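Local atomic coordinates of NAD-dependent benzaldehyde dehydrogenase (Legionella pneumophila, PDB entry 3RHE), a protein that probably acts as a small-molecule-binding protein or enzyme of the glyoxalase/bleomycin resistance (VOC) superfamily, although it is called an NAD-dependent benzaldehyde dehydrogenase. Residues Pro7-Pro17 with Leu48-Ile58. Residues are numbered along the deposited sequence; the frame is centred on the assembly and turned at random.
Sequences PNLVLFYVKNP and LRLGLWAQEEI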
loop_
_atom_site.group_PDB
_atom_site.type_symbol
_atom_site.label_atom_id
_atom_site.label_comp_id
_atom_site.label_asym_id
_atom_site.label_seq_id
_atom_site.Cartn_x
_atom_site.Cartn_y
_atom_site.Cartn_z
ATOM N N PRO A 7 4.960 2.122 -10.431
ATOM C CA PRO A 7 4.309 2.870 -9.342
ATOM C C PRO A 7 3.289 1.987 -8.638
ATOM O O PRO A 7 2.932 2.213 -7.483
ATOM C CB PRO A 7 3.545 3.978 -10.068
ATOM C CG PRO A 7 3.927 3.885 -11.517
ATOM C CD PRO A 7 4.490 2.543 -11.760
ATOM N N ASN A 8 2.805 0.986 -9.356
ATOM C CA ASN A 8 1.760 0.149 -8.809
ATOM C C ASN A 8 2.294 -0.823 -7.768
ATOM O O ASN A 8 3.402 -1.368 -7.884
ATOM C CB ASN A 8 0.964 -0.526 -9.925
ATOM C CG ASN A 8 -0.068 0.419 -10.538
ATOM O OD1 ASN A 8 -0.756 1.137 -9.820
ATOM N ND2 ASN A 8 -0.157 0.434 -11.852
ATOM N N LEU A 9 1.512 -1.001 -6.718
ATOM C CA LEU A 9 1.929 -1.851 -5.626
ATOM C C LEU A 9 0.714 -2.516 -4.999
ATOM O O LEU A 9 -0.219 -1.849 -4.560
ATOM C CB LEU A 9 2.702 -1.027 -4.596
ATOM C CG LEU A 9 3.022 -1.630 -3.225
ATOM C CD1 LEU A 9 3.933 -2.864 -3.334
ATOM C CD2 LEU A 9 3.665 -0.549 -2.348
ATOM N N VAL A 10 0.731 -3.840 -4.972
ATOM C CA VAL A 10 -0.316 -4.607 -4.311
ATOM C C VAL A 10 0.096 -4.775 -2.854
ATOM O O VAL A 10 1.198 -5.221 -2.570
ATOM C CB VAL A 10 -0.501 -5.973 -4.996
ATOM C CG1 VAL A 10 -1.562 -6.818 -4.273
ATOM C CG2 VAL A 10 -0.874 -5.764 -6.458
ATOM N N LEU A 11 -0.781 -4.388 -1.937
ATOM C CA LEU A 11 -0.486 -4.436 -0.517
ATOM C C LEU A 11 -1.360 -5.483 0.158
ATOM O O LEU A 11 -2.574 -5.383 0.137
ATOM C CB LEU A 11 -0.749 -3.067 0.129
ATOM C CG LEU A 11 0.339 -2.074 0.541
ATOM C CD1 LEU A 11 1.724 -2.404 0.025
ATOM C CD2 LEU A 11 -0.094 -0.633 0.195
ATOM N N PHE A 12 -0.731 -6.485 0.756
ATOM C CA PHE A 12 -1.446 -7.486 1.531
ATOM C C PHE A 12 -1.291 -7.173 3.020
ATOM O O PHE A 12 -0.170 -7.032 3.517
ATOM C CB PHE A 12 -0.876 -8.885 1.236
ATOM C CG PHE A 12 -1.454 -9.542 0.002
ATOM C CD1 PHE A 12 -2.326 -8.853 -0.835
ATOM C CD2 PHE A 12 -1.105 -10.836 -0.332
ATOM C CE1 PHE A 12 -2.854 -9.463 -1.986
ATOM C CE2 PHE A 12 -1.627 -11.450 -1.472
ATOM C CZ PHE A 12 -2.501 -10.759 -2.295
ATOM N N TYR A 13 -2.410 -7.066 3.728
ATOM C CA TYR A 13 -2.368 -7.010 5.181
ATOM C C TYR A 13 -2.009 -8.410 5.698
ATOM O O TYR A 13 -2.653 -9.383 5.323
ATOM C CB TYR A 13 -3.721 -6.578 5.753
ATOM C CG TYR A 13 -4.220 -5.218 5.275
ATOM C CD1 TYR A 13 -3.370 -4.309 4.652
ATOM C CD2 TYR A 13 -5.549 -4.835 5.484
ATOM C CE1 TYR A 13 -3.838 -3.054 4.219
ATOM C CE2 TYR A 13 -6.025 -3.586 5.063
ATOM C CZ TYR A 13 -5.165 -2.699 4.441
ATOM O OH TYR A 13 -5.644 -1.461 4.036
ATOM N N VAL A 14 -0.977 -8.506 6.539
ATOM C CA VAL A 14 -0.567 -9.789 7.111
ATOM C C VAL A 14 -0.437 -9.759 8.646
ATOM O O VAL A 14 -0.040 -8.742 9.241
ATOM C CB VAL A 14 0.768 -10.295 6.508
ATOM C CG1 VAL A 14 0.656 -10.465 4.996
ATOM C CG2 VAL A 14 1.941 -9.370 6.878
ATOM N N LYS A 15 -0.766 -10.877 9.287
ATOM C CA LYS A 15 -0.612 -10.971 10.748
ATOM C C LYS A 15 0.858 -10.894 11.176
ATOM O O LYS A 15 1.204 -10.239 12.165
ATOM C CB LYS A 15 -1.226 -12.268 11.282
ATOM C CG LYS A 15 -2.740 -12.256 11.416
ATOM C CD LYS A 15 -3.217 -13.474 12.202
ATOM C CE LYS A 15 -4.402 -13.134 13.103
ATOM N NZ LYS A 15 -4.898 -14.330 13.865
ATOM N N ASN A 16 1.721 -11.567 10.423
ATOM C CA ASN A 16 3.150 -11.634 10.759
ATOM C C ASN A 16 4.023 -11.519 9.521
ATOM O O ASN A 16 4.224 -12.504 8.816
ATOM C CB ASN A 16 3.457 -12.941 11.494
ATOM C CG ASN A 16 4.906 -13.021 11.987
ATOM O OD1 ASN A 16 5.841 -12.633 11.287
ATOM N ND2 ASN A 16 5.087 -13.541 13.193
ATOM N N PRO A 17 4.543 -10.310 9.252
ATOM C CA PRO A 17 5.368 -10.039 8.071
ATOM C C PRO A 17 6.589 -10.964 7.969
ATOM O O PRO A 17 6.992 -11.312 6.855
ATOM C CB PRO A 17 5.787 -8.586 8.269
ATOM C CG PRO A 17 4.672 -7.992 9.080
ATOM C CD PRO A 17 4.265 -9.084 10.024
ATOM N N LEU A 48 5.455 -6.715 -11.414
ATOM C CA LEU A 48 4.476 -6.531 -10.343
ATOM C C LEU A 48 5.160 -6.407 -8.980
ATOM O O LEU A 48 6.101 -7.146 -8.667
ATOM C CB LEU A 48 3.431 -7.655 -10.330
ATOM C CG LEU A 48 2.297 -7.452 -9.311
ATOM C CD1 LEU A 48 0.931 -7.804 -9.899
ATOM C CD2 LEU A 48 2.565 -8.222 -8.006
ATOM N N ARG A 49 4.693 -5.461 -8.177
ATOM C CA ARG A 49 5.247 -5.252 -6.846
ATOM C C ARG A 49 4.250 -5.683 -5.771
ATOM O O ARG A 49 3.092 -5.263 -5.784
ATOM C CB ARG A 49 5.631 -3.781 -6.649
ATOM C CG ARG A 49 6.725 -3.288 -7.587
ATOM C CD ARG A 49 7.301 -1.944 -7.109
ATOM N NE ARG A 49 6.277 -0.907 -7.013
ATOM C CZ ARG A 49 6.412 0.225 -6.326
ATOM N NH1 ARG A 49 7.527 0.467 -5.654
ATOM N NH2 ARG A 49 5.424 1.115 -6.298
ATOM N N LEU A 50 4.709 -6.511 -4.845
ATOM C CA LEU A 50 3.858 -7.027 -3.778
ATOM C C LEU A 50 4.429 -6.689 -2.404
ATOM O O LEU A 50 5.563 -7.086 -2.065
ATOM C CB LEU A 50 3.677 -8.543 -3.911
ATOM C CG LEU A 50 2.972 -9.251 -2.750
ATOM C CD1 LEU A 50 1.488 -8.908 -2.721
ATOM C CD2 LEU A 50 3.167 -10.769 -2.856
ATOM N N GLY A 51 3.649 -5.936 -1.630
ATOM C CA GLY A 51 4.006 -5.601 -0.265
ATOM C C GLY A 51 3.221 -6.377 0.786
ATOM O O GLY A 51 2.002 -6.587 0.677
ATOM N N LEU A 52 3.935 -6.806 1.820
ATOM C CA LEU A 52 3.338 -7.486 2.957
ATOM C C LEU A 52 3.468 -6.568 4.179
ATOM O O LEU A 52 4.575 -6.304 4.644
ATOM C CB LEU A 52 4.049 -8.814 3.207
ATOM C CG LEU A 52 4.219 -9.717 1.976
ATOM C CD1 LEU A 52 5.167 -10.890 2.289
ATOM C CD2 LEU A 52 2.859 -10.223 1.452
ATOM N N TRP A 53 2.333 -6.113 4.697
ATOM C CA TRP A 53 2.288 -5.049 5.689
ATOM C C TRP A 53 1.562 -5.495 6.967
ATOM O O TRP A 53 0.413 -5.963 6.921
ATOM C CB TRP A 53 1.600 -3.836 5.041
ATOM C CG TRP A 53 1.809 -2.504 5.696
ATOM C CD1 TRP A 53 2.741 -2.171 6.648
ATOM C CD2 TRP A 53 1.079 -1.302 5.409
ATOM N NE1 TRP A 53 2.612 -0.830 6.988
ATOM C CE2 TRP A 53 1.603 -0.279 6.238
ATOM C CE3 TRP A 53 0.021 -0.995 4.540
ATOM C CZ2 TRP A 53 1.105 1.025 6.219
ATOM C CZ3 TRP A 53 -0.476 0.309 4.529
ATOM C CH2 TRP A 53 0.069 1.298 5.366
ATOM N N ALA A 54 2.246 -5.373 8.106
ATOM C CA ALA A 54 1.683 -5.790 9.388
ATOM C C ALA A 54 0.310 -5.168 9.636
ATOM O O ALA A 54 0.157 -3.947 9.641
ATOM C CB ALA A 54 2.640 -5.477 10.549
ATOM N N GLN A 55 -0.672 -6.034 9.856
ATOM C CA GLN A 55 -2.068 -5.636 9.998
ATOM C C GLN A 55 -2.249 -4.570 11.078
ATOM O O GLN A 55 -3.083 -3.670 10.951
ATOM C CB GLN A 55 -2.913 -6.867 10.324
ATOM C CG GLN A 55 -4.397 -6.722 10.055
ATOM C CD GLN A 55 -5.140 -8.049 10.190
ATOM O OE1 GLN A 55 -6.358 -8.114 9.999
ATOM N NE2 GLN A 55 -4.404 -9.114 10.524
ATOM N N GLU A 56 -1.446 -4.665 12.129
ATOM C CA GLU A 56 -1.554 -3.761 13.263
ATOM C C GLU A 56 -1.083 -2.350 12.920
ATOM O O GLU A 56 -1.401 -1.394 13.623
ATOM C CB GLU A 56 -0.765 -4.319 14.454
ATOM C CG GLU A 56 0.589 -4.939 14.085
ATOM C CD GLU A 56 0.510 -6.433 13.757
ATOM O OE1 GLU A 56 0.803 -7.252 14.654
ATOM O OE2 GLU A 56 0.174 -6.797 12.609
ATOM N N GLU A 57 -0.329 -2.224 11.835
ATOM C CA GLU A 57 0.198 -0.929 11.408
ATOM C C GLU A 57 -0.725 -0.142 10.476
ATOM O O GLU A 57 -0.466 1.026 10.182
ATOM C CB GLU A 57 1.546 -1.122 10.718
ATOM C CG GLU A 57 2.583 -1.768 11.611
ATOM C CD GLU A 57 3.054 -0.829 12.698
ATOM O OE1 GLU A 57 3.459 0.299 12.349
ATOM O OE2 GLU A 57 3.010 -1.211 13.891
ATOM N N ILE A 58 -1.789 -0.767 9.989
ATOM C CA ILE A 58 -2.582 -0.106 8.954
ATOM C C ILE A 58 -3.439 1.037 9.496
ATOM O O ILE A 58 -4.047 0.922 10.555
ATOM C CB ILE A 58 -3.536 -1.072 8.239
ATOM C CG1 ILE A 58 -2.825 -2.381 7.894
ATOM C CG2 ILE A 58 -4.119 -0.405 7.010
ATOM C CD1 ILE A 58 -1.588 -2.204 7.072
#
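Ile58 lies over one face of the Tyr13 ring, its CG1 3.9 Å from the ring centroid and only 15° off the normal, a CH-pi contact shifted toward the rim. The CG2 branch of Ile58 reaches the far end of the same ring, 3.6 Å from Tyr13 CZ, while its CD1 sits tightly, toward the rim, over a face of the Trp53 indole. Tyr13 CG stands anti to its carbonyl carbon (chi1 -59°), which lays the ring beneath Ile58; its OH then bonds to Glu70 and Arg117. On the same side of the sheet, Leu11 CG touches Trp53 CE3. Gly51 sits level with Leu11, and the Leu11 CD1 methyl comes to 3.9 Å from Gly51 CA.

The reverse face belongs to Val10, Leu50, Phe12 and Leu52. Here Leu50 CD1 stands almost squarely above the centre of the Phe12 ring, a second CH-pi contact, and also touches Val10 CG1; Tyr24 of helix 17-28 packs against Phe12, Leu50 and Leu52. Between the two faces, strands 8-14 and 49-54 run parallel, joined by six backbone hydrogen bonds, the strands donating in turn, from Val10 N-Arg49 O to Gln55 N-Val14 O. Beyond strand 8-14, Pro17 CG rests 3.6 Å from Ala54 CB.

At the opposite end, Arg49 bends at chi3 and turns the edge of its guanidinium to two carbonyls. NE gives a fairly straight bond to Asn8 O (3.0 Å, 162°), arriving above the carbonyl plane, whereas NH2 makes a weak bond to Pro7 O and is also hydrogen-bonded to Gln74 OE1. The pairing closes one beta-alpha-beta-beta-beta unit, first strand against last, as in VOC proteins. Backbone bonds thus set the register and packing fixes each face, with Tyr13 OH anchored by Glu70 and Arg49 tying down two carbonyls.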